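Local coordinates for protein cycloalternan-forming enzyme (Listeria monocytogenes serovar 1/2a, PDB 5F7U) that belongs to glycoside hydrolase family 31, joining a TIM-barrel domain to a C-terminal family 6 carbohydrate-binding module that holds bound glycan and magnesium, at residues S955-Y960 and N1022-N1027; T963-G968 and G1053-H1058; Y995-E1000 and P1018-W1023. The protein carries 1 engineered substitution. All blocks are in the same frame, centred on the assembly; numbering follows the deposited sequence.

Interaction 1 of 3, residues S955-Y960 and N1022-N1027; sequences SDHAGY and NWDTWN. With GLC (alpha-D-glucopyranose), chain D.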
loop_
_atom_site.group_PDB
_atom_site.type_symbol
_atom_site.label_atom_id
_atom_site.label_comp_id
_atom_site.label_asym_id
_atom_site.label_seq_id
_atom_site.Cartn_x
_atom_site.Cartn_y
_atom_site.Cartn_z
ATOM N N SER A 955 -2.558 -23.246 37.246
ATOM C CA SER A 955 -1.834 -24.255 36.479
ATOM C C SER A 955 -1.064 -25.202 37.397
ATOM O O SER A 955 -0.058 -25.792 36.988
ATOM C CB SER A 955 -0.903 -23.584 35.461
ATOM O OG SER A 955 -0.004 -22.690 36.104
ATOM N N ASP A 956 -1.567 -25.363 38.626
ATOM C CA ASP A 956 -0.870 -26.117 39.682
ATOM C C ASP A 956 -1.275 -27.599 39.806
ATOM O O ASP A 956 -0.955 -28.267 40.816
ATOM C CB ASP A 956 -1.006 -25.382 41.026
ATOM C CG ASP A 956 -2.455 -25.299 41.530
ATOM O OD1 ASP A 956 -3.418 -25.389 40.728
ATOM O OD2 ASP A 956 -2.624 -25.125 42.758
ATOM N N HIS A 957 -1.986 -28.093 38.796
ATOM C CA HIS A 957 -2.236 -29.524 38.624
ATOM C C HIS A 957 -1.987 -29.885 37.168
ATOM O O HIS A 957 -2.651 -29.355 36.267
ATOM C CB HIS A 957 -3.654 -29.892 39.054
ATOM C CG HIS A 957 -3.927 -29.616 40.497
ATOM N ND1 HIS A 957 -3.433 -30.410 41.512
ATOM C CD2 HIS A 957 -4.617 -28.620 41.100
ATOM C CE1 HIS A 957 -3.812 -29.916 42.678
ATOM N NE2 HIS A 957 -4.543 -28.838 42.456
ATOM N N ALA A 958 -1.016 -30.773 36.954
ATOM C CA ALA A 958 -0.582 -31.220 35.623
ATOM C C ALA A 958 -1.694 -31.867 34.789
ATOM O O ALA A 958 -2.646 -32.432 35.337
ATOM C CB ALA A 958 0.572 -32.202 35.770
ATOM N N GLY A 959 -1.558 -31.768 33.468
ATOM C CA GLY A 959 -2.384 -32.535 32.534
ATOM C C GLY A 959 -3.432 -31.755 31.766
ATOM O O GLY A 959 -4.103 -32.317 30.914
ATOM N N TYR A 960 -3.579 -30.464 32.078
ATOM C CA TYR A 960 -4.509 -29.573 31.381
ATOM C C TYR A 960 -4.043 -29.306 29.954
ATOM O O TYR A 960 -2.867 -29.473 29.624
ATOM C CB TYR A 960 -4.627 -28.225 32.120
ATOM C CG TYR A 960 -3.278 -27.567 32.371
ATOM C CD1 TYR A 960 -2.619 -26.833 31.360
ATOM C CD2 TYR A 960 -2.640 -27.702 33.612
ATOM C CE1 TYR A 960 -1.373 -26.258 31.592
ATOM C CE2 TYR A 960 -1.398 -27.123 33.852
ATOM C CZ TYR A 960 -0.774 -26.403 32.845
ATOM O OH TYR A 960 0.454 -25.820 33.086
ATOM N N ASN A 1022 -8.526 -37.567 42.454
ATOM C CA ASN A 1022 -7.840 -36.470 43.126
ATOM C C ASN A 1022 -7.788 -35.268 42.183
ATOM O O ASN A 1022 -8.326 -35.335 41.063
ATOM C CB ASN A 1022 -6.428 -36.897 43.556
ATOM C CG ASN A 1022 -5.657 -37.585 42.442
ATOM O OD1 ASN A 1022 -5.493 -37.047 41.342
ATOM N ND2 ASN A 1022 -5.163 -38.779 42.731
ATOM N N TRP A 1023 -7.139 -34.183 42.623
ATOM C CA TRP A 1023 -7.015 -32.974 41.801
ATOM C C TRP A 1023 -6.011 -33.096 40.647
ATOM O O TRP A 1023 -5.949 -32.210 39.783
ATOM C CB TRP A 1023 -6.692 -31.736 42.647
ATOM C CG TRP A 1023 -7.762 -31.370 43.599
ATOM C CD1 TRP A 1023 -7.745 -31.533 44.958
ATOM C CD2 TRP A 1023 -9.027 -30.789 43.278
ATOM N NE1 TRP A 1023 -8.925 -31.087 45.503
ATOM C CE2 TRP A 1023 -9.732 -30.624 44.495
ATOM C CE3 TRP A 1023 -9.641 -30.395 42.074
ATOM C CZ2 TRP A 1023 -11.025 -30.075 44.549
ATOM C CZ3 TRP A 1023 -10.929 -29.848 42.128
ATOM C CH2 TRP A 1023 -11.602 -29.684 43.357
ATOM N N ASP A 1024 -5.231 -34.179 40.635
ATOM C CA ASP A 1024 -4.329 -34.451 39.515
ATOM C C ASP A 1024 -4.952 -35.406 38.490
ATOM O O ASP A 1024 -4.259 -35.887 37.591
ATOM C CB ASP A 1024 -2.976 -34.977 40.014
ATOM C CG ASP A 1024 -2.199 -33.941 40.846
ATOM O OD1 ASP A 1024 -2.107 -32.753 40.451
ATOM O OD2 ASP A 1024 -1.662 -34.336 41.906
ATOM N N THR A 1025 -6.255 -35.663 38.626
ATOM C CA THR A 1025 -6.997 -36.532 37.707
ATOM C C THR A 1025 -8.099 -35.744 37.005
ATOM O O THR A 1025 -8.967 -35.160 37.670
ATOM C CB THR A 1025 -7.596 -37.748 38.450
ATOM O OG1 THR A 1025 -6.553 -38.422 39.166
ATOM C CG2 THR A 1025 -8.280 -38.730 37.467
ATOM N N TRP A 1026 -8.048 -35.736 35.667
ATOM C CA TRP A 1026 -9.041 -35.062 34.829
ATOM C C TRP A 1026 -10.061 -36.076 34.313
ATOM O O TRP A 1026 -9.732 -37.244 34.115
ATOM C CB TRP A 1026 -8.374 -34.343 33.646
ATOM C CG TRP A 1026 -7.344 -33.330 34.068
ATOM C CD1 TRP A 1026 -6.001 -33.534 34.182
ATOM C CD2 TRP A 1026 -7.577 -31.963 34.447
ATOM N NE1 TRP A 1026 -5.375 -32.381 34.611
ATOM C CE2 TRP A 1026 -6.319 -31.403 34.780
ATOM C CE3 TRP A 1026 -8.728 -31.156 34.533
ATOM C CZ2 TRP A 1026 -6.174 -30.069 35.201
ATOM C CZ3 TRP A 1026 -8.593 -29.828 34.953
ATOM C CH2 TRP A 1026 -7.320 -29.301 35.288
ATOM N N ASN A 1027 -11.301 -35.624 34.139
ATOM C CA ASN A 1027 -12.357 -36.430 33.544
ATOM C C ASN A 1027 -13.093 -35.578 32.533
ATOM O O ASN A 1027 -13.046 -34.347 32.601
ATOM C CB ASN A 1027 -13.328 -36.945 34.618
ATOM C CG ASN A 1027 -14.396 -37.865 34.057
ATOM O OD1 ASN A 1027 -14.107 -38.757 33.264
ATOM N ND2 ASN A 1027 -15.644 -37.638 34.450
HETATM C C1 GLC D . -7.811 -27.752 46.033
HETATM C C2 GLC D . -7.138 -27.863 44.657
HETATM C C3 GLC D . -7.531 -26.694 43.743
HETATM C C4 GLC D . -9.050 -26.536 43.647
HETATM C C5 GLC D . -9.601 -26.377 45.067
HETATM C C6 GLC D . -11.109 -26.208 45.111
HETATM O O1 GLC D . -7.204 -26.718 46.839
HETATM O O2 GLC D . -5.715 -27.897 44.787
HETATM O O3 GLC D . -6.939 -26.887 42.461
HETATM O O4 GLC D . -9.376 -25.398 42.834
HETATM O O5 GLC D . -9.228 -27.517 45.877
HETATM O O6 GLC D . -11.460 -26.030 46.486
#
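His957 and Asp1024 meet through ND1, which donates to Asp1024 OD1 at 2.9 Å. The carboxylate oxygen lies close to the imidazole plane, whereas the N-H reaches it from above the carboxylate plane. At the other nitrogen, His957 NE2 shares a hydrogen bond of 2.8 Å with O2 of the alpha-D-glucopyranose in chain D, and either atom could be the donor. Both ring nitrogens therefore have partners, and the two bonds fix the rotation of the ring. Trp1023 CB packs over one imidazole face as a CH-pi contact, 3.6 Å from the centroid of the His957 ring. With its CG anti to the carbonyl carbon (chi1 -64°), Trp1023 carries its indole off this face and lays it against the same sugar, 3.4 Å separating CZ2 from the sugar O5. Further along, Trp1026 NE1 gives a nearly straight bond (166°) to Ala958 O at 2.8 Å, with the oxygen near the indole plane. His957 O is buried at the edge of the Trp1026 ring and has no hydrogen-bond partner. A type I turn from Asn1022 to Thr1025 shapes the other loop: Asn1022 OD1 receives Thr1025 OG1 at 2.8 Å and, weakly, Asp1024 N. This is a surface contact between two loops of the family 6 carbohydrate-binding module, and His957 and Trp1023 line a glycan pocket. Loop 955-960 follows strand 953-954; loop 1022-1027 runs into strand 1027-1035. Trp1026 meets Phe965 of strand 965-968 edge-to-face and Arg994 of strand 987-996 by cation-pi.

Interaction 2 of 3, residues T963-G968 and G1053-H1058; sequences TGFVAG and GINFDH. With MG (magnesium ion), chain G; GLC (alpha-D-glucopyranose), chain D; GLC (alpha-D-glucopyranose), chain B; GLC (alpha-D-glucopyranose), chain C.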
loop_
_atom_site.group_PDB
_atom_site.type_symbol
_atom_site.label_atom_id
_atom_site.label_comp_id
_atom_site.label_asym_id
_atom_site.label_seq_id
_atom_site.Cartn_x
_atom_site.Cartn_y
_atom_site.Cartn_z
ATOM N N THR A 963 -2.926 -23.185 28.579
ATOM C CA THR A 963 -1.976 -22.696 29.587
ATOM C C THR A 963 -2.373 -23.009 31.031
ATOM O O THR A 963 -1.598 -22.742 31.961
ATOM C CB THR A 963 -1.750 -21.174 29.457
ATOM O OG1 THR A 963 -2.994 -20.483 29.666
ATOM C CG2 THR A 963 -1.159 -20.819 28.085
ATOM N N GLY A 964 -3.568 -23.565 31.218
ATOM C CA GLY A 964 -4.065 -23.922 32.554
ATOM C C GLY A 964 -5.544 -24.274 32.557
ATOM O O GLY A 964 -6.051 -24.951 31.638
ATOM N N PHE A 965 -6.217 -23.788 33.601
ATOM C CA PHE A 965 -7.619 -24.085 33.887
ATOM C C PHE A 965 -8.209 -22.992 34.772
ATOM O O PHE A 965 -7.469 -22.236 35.410
ATOM C CB PHE A 965 -7.762 -25.465 34.561
ATOM C CG PHE A 965 -6.853 -25.670 35.752
ATOM C CD1 PHE A 965 -7.225 -25.217 37.021
ATOM C CD2 PHE A 965 -5.627 -26.345 35.608
ATOM C CE1 PHE A 965 -6.407 -25.432 38.123
ATOM C CE2 PHE A 965 -4.794 -26.543 36.710
ATOM C CZ PHE A 965 -5.186 -26.087 37.966
ATOM N N VAL A 966 -9.535 -22.937 34.828
ATOM C CA VAL A 966 -10.256 -22.068 35.751
ATOM C C VAL A 966 -10.370 -22.819 37.085
ATOM O O VAL A 966 -10.813 -23.969 37.103
ATOM C CB VAL A 966 -11.634 -21.688 35.165
ATOM C CG1 VAL A 966 -12.521 -21.026 36.205
ATOM C CG2 VAL A 966 -11.443 -20.757 33.981
ATOM N N ALA A 967 -9.956 -22.183 38.183
ATOM C CA ALA A 967 -9.818 -22.882 39.482
ATOM C C ALA A 967 -10.981 -22.671 40.461
ATOM O O ALA A 967 -11.386 -21.523 40.716
ATOM C CB ALA A 967 -8.507 -22.487 40.147
ATOM N N GLY A 968 -11.492 -23.772 41.029
ATOM C CA GLY A 968 -12.502 -23.707 42.114
ATOM C C GLY A 968 -13.901 -23.462 41.556
ATOM O O GLY A 968 -14.739 -24.374 41.534
ATOM N N GLY A 1053 -16.437 -27.558 44.433
ATOM C CA GLY A 1053 -15.394 -26.960 43.618
ATOM C C GLY A 1053 -14.948 -27.890 42.514
ATOM O O GLY A 1053 -14.939 -29.116 42.685
ATOM N N ILE A 1054 -14.595 -27.289 41.374
ATOM C CA ILE A 1054 -14.010 -28.005 40.244
ATOM C C ILE A 1054 -12.843 -27.189 39.696
ATOM O O ILE A 1054 -12.762 -25.982 39.933
ATOM C CB ILE A 1054 -15.028 -28.281 39.089
ATOM C CG1 ILE A 1054 -15.400 -27.003 38.305
ATOM C CG2 ILE A 1054 -16.268 -28.984 39.603
ATOM C CD1 ILE A 1054 -16.166 -27.258 37.012
ATOM N N ASN A 1055 -11.934 -27.854 38.994
ATOM C CA ASN A 1055 -11.013 -27.155 38.097
ATOM C C ASN A 1055 -11.496 -27.413 36.689
ATOM O O ASN A 1055 -11.787 -28.552 36.332
ATOM C CB ASN A 1055 -9.572 -27.608 38.313
ATOM C CG ASN A 1055 -9.045 -27.196 39.673
ATOM O OD1 ASN A 1055 -9.483 -26.184 40.233
ATOM N ND2 ASN A 1055 -8.111 -27.975 40.218
ATOM N N PHE A 1056 -11.621 -26.346 35.908
ATOM C CA PHE A 1056 -12.306 -26.412 34.608
ATOM C C PHE A 1056 -11.277 -26.161 33.498
ATOM O O PHE A 1056 -10.786 -25.049 33.339
ATOM C CB PHE A 1056 -13.457 -25.393 34.643
ATOM C CG PHE A 1056 -14.362 -25.375 33.420
ATOM C CD1 PHE A 1056 -14.363 -26.392 32.452
ATOM C CD2 PHE A 1056 -15.271 -24.323 33.283
ATOM C CE1 PHE A 1056 -15.234 -26.323 31.351
ATOM C CE2 PHE A 1056 -16.136 -24.248 32.195
ATOM C CZ PHE A 1056 -16.133 -25.257 31.233
ATOM N N ASP A 1057 -10.931 -27.216 32.763
ATOM C CA ASP A 1057 -9.860 -27.150 31.764
ATOM C C ASP A 1057 -10.287 -26.515 30.430
ATOM O O ASP A 1057 -9.691 -25.542 29.969
ATOM C CB ASP A 1057 -9.278 -28.546 31.500
ATOM C CG ASP A 1057 -8.043 -28.508 30.599
ATOM O OD1 ASP A 1057 -7.440 -27.414 30.392
ATOM O OD2 ASP A 1057 -7.692 -29.590 30.095
ATOM N N HIS A 1058 -11.301 -27.096 29.811
ATOM C CA HIS A 1058 -11.707 -26.730 28.447
ATOM C C HIS A 1058 -13.037 -27.367 28.104
ATOM O O HIS A 1058 -13.508 -28.238 28.829
ATOM C CB HIS A 1058 -10.638 -27.153 27.403
ATOM C CG HIS A 1058 -10.528 -28.638 27.154
ATOM N ND1 HIS A 1058 -9.309 -29.275 27.042
ATOM C CD2 HIS A 1058 -11.463 -29.593 26.929
ATOM C CE1 HIS A 1058 -9.497 -30.555 26.769
ATOM N NE2 HIS A 1058 -10.797 -30.777 26.701
HETATM MG MG MG G . -7.064 -25.341 29.719
HETATM C C1 GLC D . -7.811 -27.752 46.033
HETATM C C2 GLC D . -7.138 -27.863 44.657
HETATM C C3 GLC D . -7.531 -26.694 43.743
HETATM C C4 GLC D . -9.050 -26.536 43.647
HETATM C C5 GLC D . -9.601 -26.377 45.067
HETATM C C6 GLC D . -11.109 -26.208 45.111
HETATM O O1 GLC D . -7.204 -26.718 46.839
HETATM O O2 GLC D . -5.715 -27.897 44.787
HETATM O O3 GLC D . -6.939 -26.887 42.461
HETATM O O4 GLC D . -9.376 -25.398 42.834
HETATM O O5 GLC D . -9.228 -27.517 45.877
HETATM O O6 GLC D . -11.460 -26.030 46.486
HETATM C C1 GLC B . -5.254 -15.702 29.754
HETATM C C2 GLC B . -4.406 -16.923 30.139
HETATM C C3 GLC B . -2.943 -16.740 29.722
HETATM C C4 GLC B . -2.810 -16.413 28.236
HETATM C C5 GLC B . -3.724 -15.233 27.904
HETATM C C6 GLC B . -3.747 -14.910 26.420
HETATM O O2 GLC B . -4.514 -17.188 31.543
HETATM O O3 GLC B . -2.215 -17.936 29.986
HETATM O O4 GLC B . -1.450 -16.074 27.918
HETATM O O5 GLC B . -5.078 -15.476 28.341
HETATM O O6 GLC B . -4.602 -13.764 26.307
HETATM C C1 GLC C . -12.869 -25.785 46.656
HETATM C C2 GLC C . -13.141 -25.249 48.067
HETATM C C3 GLC C . -12.917 -26.349 49.119
HETATM C C4 GLC C . -13.714 -27.621 48.787
HETATM C C5 GLC C . -13.523 -28.048 47.320
HETATM C C6 GLC C . -14.487 -29.147 46.881
HETATM O O2 GLC C . -12.311 -24.108 48.306
HETATM O O3 GLC C . -13.269 -25.865 50.422
HETATM O O4 GLC C . -13.321 -28.695 49.649
HETATM O O5 GLC C . -13.702 -26.928 46.433
HETATM O O6 GLC C . -15.838 -28.680 46.938
#
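Phe965 and Asn1055 lie obliquely against each other, ring and amide planes 28° apart, with Phe965 CE1 3.5 Å from Asn1055 CG. The amide turns both its polar atoms to the alpha-D-glucopyranose of chain D: Asn1055 OD1 accepts from the sugar O4 at 2.7 Å, and ND2 donates to its O3 at 2.8 Å. OD1 also takes Gly968 N, nearly in line with its C=O. On the other face of the sheet from Asn1055, Val966 CB packs 4.2 Å from Phe1056 CB. Strands 965-968 and 1054-1058 run antiparallel in a sheet of the family 6 carbohydrate-binding module, and Val966 and Phe1056 form a hydrogen-bonded pair. Beside the chain D sugar, Gly1053 N donates to O6 of the chain C alpha-D-glucopyranose along an almost straight line (175°). At the other end, Asp1057 has CG anti to the backbone N (chi1 -173°), which brings OD1 to magnesium at 2.2 Å, matched by Gly964 O at 2.2 Å; Glu942, Glu944 and Thr961 contribute further ligands. Asp1057 OD2 forms a salt bridge with Arg994, the residue of strand 987-996 that Asp1057 and His1058 together face in a classic beta bulge.

Interaction 3 of 3, residues Y995-E1000 and P1018-W1023; sequences YSAGVE and PKTANW. With GLC (alpha-D-glucopyranose), chain D; GLC (alpha-D-glucopyranose), chain C.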
loop_
_atom_site.group_PDB
_atom_site.type_symbol
_atom_site.label_atom_id
_atom_site.label_comp_id
_atom_site.label_asym_id
_atom_site.label_seq_id
_atom_site.Cartn_x
_atom_site.Cartn_y
_atom_site.Cartn_z
ATOM N N TYR A 995 -12.613 -31.474 33.261
ATOM C CA TYR A 995 -12.585 -30.857 34.580
ATOM C C TYR A 995 -11.911 -31.804 35.566
ATOM O O TYR A 995 -11.740 -33.000 35.290
ATOM C CB TYR A 995 -14.026 -30.585 35.066
ATOM C CG TYR A 995 -14.724 -31.882 35.429
ATOM C CD1 TYR A 995 -15.209 -32.734 34.430
ATOM C CD2 TYR A 995 -14.819 -32.292 36.760
ATOM C CE1 TYR A 995 -15.801 -33.950 34.748
ATOM C CE2 TYR A 995 -15.408 -33.502 37.091
ATOM C CZ TYR A 995 -15.896 -34.316 36.081
ATOM O OH TYR A 995 -16.464 -35.511 36.431
ATOM N N SER A 996 -11.601 -31.279 36.741
ATOM C CA SER A 996 -11.232 -32.133 37.861
ATOM C C SER A 996 -12.126 -31.785 39.054
ATOM O O SER A 996 -12.521 -30.628 39.230
ATOM C CB SER A 996 -9.754 -31.950 38.190
ATOM O OG SER A 996 -9.339 -32.856 39.191
ATOM N N ALA A 997 -12.465 -32.795 39.851
ATOM C CA ALA A 997 -13.304 -32.612 41.027
ATOM C C ALA A 997 -12.770 -33.557 42.077
ATOM O O ALA A 997 -13.315 -34.635 42.294
ATOM C CB ALA A 997 -14.770 -32.905 40.700
ATOM N N GLY A 998 -11.671 -33.138 42.699
ATOM C CA GLY A 998 -10.896 -33.972 43.620
ATOM C C GLY A 998 -11.533 -34.336 44.944
ATOM O O GLY A 998 -11.089 -35.294 45.583
ATOM N N VAL A 999 -12.560 -33.597 45.369
ATOM C CA VAL A 999 -13.161 -33.829 46.701
ATOM C C VAL A 999 -14.484 -34.604 46.626
ATOM O O VAL A 999 -14.687 -35.545 47.394
ATOM C CB VAL A 999 -13.325 -32.515 47.520
ATOM C CG1 VAL A 999 -14.045 -32.753 48.848
ATOM C CG2 VAL A 999 -11.973 -31.870 47.776
ATOM N N GLU A 1000 -15.360 -34.216 45.690
ATOM C CA GLU A 1000 -16.751 -34.701 45.664
ATOM C C GLU A 1000 -17.440 -34.377 44.332
ATOM O O GLU A 1000 -16.985 -33.489 43.602
ATOM C CB GLU A 1000 -17.545 -34.065 46.816
ATOM C CG GLU A 1000 -17.502 -32.535 46.791
ATOM C CD GLU A 1000 -18.189 -31.867 47.964
ATOM O OE1 GLU A 1000 -17.818 -30.712 48.266
ATOM O OE2 GLU A 1000 -19.091 -32.474 48.581
ATOM N N PRO A 1018 -19.057 -35.876 38.033
ATOM C CA PRO A 1018 -18.656 -36.808 39.105
ATOM C C PRO A 1018 -17.264 -36.553 39.679
ATOM O O PRO A 1018 -16.380 -36.048 38.982
ATOM C CB PRO A 1018 -18.688 -38.182 38.422
ATOM C CG PRO A 1018 -19.608 -38.013 37.258
ATOM C CD PRO A 1018 -19.443 -36.590 36.802
ATOM N N LYS A 1019 -17.085 -36.918 40.950
ATOM C CA LYS A 1019 -15.792 -36.843 41.632
ATOM C C LYS A 1019 -14.706 -37.528 40.803
ATOM O O LYS A 1019 -14.947 -38.592 40.215
ATOM C CB LYS A 1019 -15.895 -37.517 43.010
ATOM C CG LYS A 1019 -14.671 -37.377 43.909
ATOM C CD LYS A 1019 -14.761 -38.331 45.110
ATOM C CE LYS A 1019 -13.509 -38.284 45.992
ATOM N NZ LYS A 1019 -12.283 -38.853 45.331
ATOM N N THR A 1020 -13.535 -36.893 40.736
ATOM C CA THR A 1020 -12.329 -37.531 40.205
ATOM C C THR A 1020 -11.497 -38.049 41.383
ATOM O O THR A 1020 -11.662 -37.564 42.509
ATOM C CB THR A 1020 -11.487 -36.562 39.334
ATOM O OG1 THR A 1020 -11.151 -35.391 40.089
ATOM C CG2 THR A 1020 -12.249 -36.150 38.067
ATOM N N ALA A 1021 -10.618 -39.023 41.127
ATOM C CA ALA A 1021 -9.750 -39.631 42.164
ATOM C C ALA A 1021 -9.052 -38.618 43.075
ATOM O O ALA A 1021 -8.993 -38.793 44.306
ATOM C CB ALA A 1021 -8.721 -40.550 41.518
ATOM N N ASN A 1022 -8.526 -37.567 42.454
ATOM C CA ASN A 1022 -7.840 -36.470 43.126
ATOM C C ASN A 1022 -7.788 -35.268 42.183
ATOM O O ASN A 1022 -8.326 -35.335 41.063
ATOM C CB ASN A 1022 -6.428 -36.897 43.556
ATOM C CG ASN A 1022 -5.657 -37.585 42.442
ATOM O OD1 ASN A 1022 -5.493 -37.047 41.342
ATOM N ND2 ASN A 1022 -5.163 -38.779 42.731
ATOM N N TRP A 1023 -7.139 -34.183 42.623
ATOM C CA TRP A 1023 -7.015 -32.974 41.801
ATOM C C TRP A 1023 -6.011 -33.096 40.647
ATOM O O TRP A 1023 -5.949 -32.210 39.783
ATOM C CB TRP A 1023 -6.692 -31.736 42.647
ATOM C CG TRP A 1023 -7.762 -31.370 43.599
ATOM C CD1 TRP A 1023 -7.745 -31.533 44.958
ATOM C CD2 TRP A 1023 -9.027 -30.789 43.278
ATOM N NE1 TRP A 1023 -8.925 -31.087 45.503
ATOM C CE2 TRP A 1023 -9.732 -30.624 44.495
ATOM C CE3 TRP A 1023 -9.641 -30.395 42.074
ATOM C CZ2 TRP A 1023 -11.025 -30.075 44.549
ATOM C CZ3 TRP A 1023 -10.929 -29.848 42.128
ATOM C CH2 TRP A 1023 -11.602 -29.684 43.357
HETATM C C1 GLC D . -7.811 -27.752 46.033
HETATM C C2 GLC D . -7.138 -27.863 44.657
HETATM C C3 GLC D . -7.531 -26.694 43.743
HETATM C C4 GLC D . -9.050 -26.536 43.647
HETATM C C5 GLC D . -9.601 -26.377 45.067
HETATM C C6 GLC D . -11.109 -26.208 45.111
HETATM O O1 GLC D . -7.204 -26.718 46.839
HETATM O O2 GLC D . -5.715 -27.897 44.787
HETATM O O3 GLC D . -6.939 -26.887 42.461
HETATM O O4 GLC D . -9.376 -25.398 42.834
HETATM O O5 GLC D . -9.228 -27.517 45.877
HETATM O O6 GLC D . -11.460 -26.030 46.486
HETATM C C1 GLC C . -12.869 -25.785 46.656
HETATM C C2 GLC C . -13.141 -25.249 48.067
HETATM C C3 GLC C . -12.917 -26.349 49.119
HETATM C C4 GLC C . -13.714 -27.621 48.787
HETATM C C5 GLC C . -13.523 -28.048 47.320
HETATM C C6 GLC C . -14.487 -29.147 46.881
HETATM O O2 GLC C . -12.311 -24.108 48.306
HETATM O O3 GLC C . -13.269 -25.865 50.422
HETATM O O4 GLC C . -13.321 -28.695 49.649
HETATM O O5 GLC C . -13.702 -26.928 46.433
HETATM O O6 GLC C . -15.838 -28.680 46.938
#
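Beside one of the glycan pockets of the family 6 carbohydrate-binding module, the loop continuing strand 987-996 packs on loop 1018-1023, with Gly998 laid under the indole of Trp1023. Gly998 CA makes a CH-pi contact 3.7 Å from the centroid of the five-membered ring of Trp1023, on the face opposite the chain D alpha-D-glucopyranose. Val999 CG2 adds an oblique contact, 3.8 Å from Trp1023 CZ2. Thr1020 ties the two loops by its backbone and its hydroxyl: its N donates to Ala997 O at 2.8 Å, from above the carbonyl plane, while OG1 accepts Ala997 N at 2.9 Å. With OG1 between the backbone N and the carbonyl carbon (chi1 56°), the same hydroxyl also donates to Asn1022 O. Tyr995 OH reaches Pro1018 O at 2.6 Å, in the carbonyl plane on a lone pair, and additionally binds Asn1027 ND2. Lys1019 runs its methylenes past Val999, CE lying 3.3 Å from Val999 O, then bends at its last torsion so that NZ donates to Thr1020 O. Glu1000 OE1 accepts from O6 of the chain C alpha-D-glucopyranose at 3.1 Å. Hydrogen bonds thus join loop 1018-1023 to the chain around Ala997, while the indole is held between peptide and sugar, an aromatic platform of the kind common in carbohydrate-binding modules.

All six segments belong to the carbohydrate-binding module near the C terminus. From the N-terminal side, loop 955-960 is the first partner, and interaction 1 closes a long loop when the chain returns at 1022-1027. Strand 965-968 comes next but finds strand 1054-1062 only after that return, so interactions 1 and 2 cross. Interaction 3 closes the shortest loop, 995-1000 to 1018-1023, entirely within the span of interaction 2; it ends on the same piece of chain as interaction 1, sharing Asn1022 and Trp1023. Strands 987-996 and 1054-1062 are sheet neighbours, joined by Ser996 N to Asn1055 O, and the three contacts converge on the chain D alpha-D-glucopyranose.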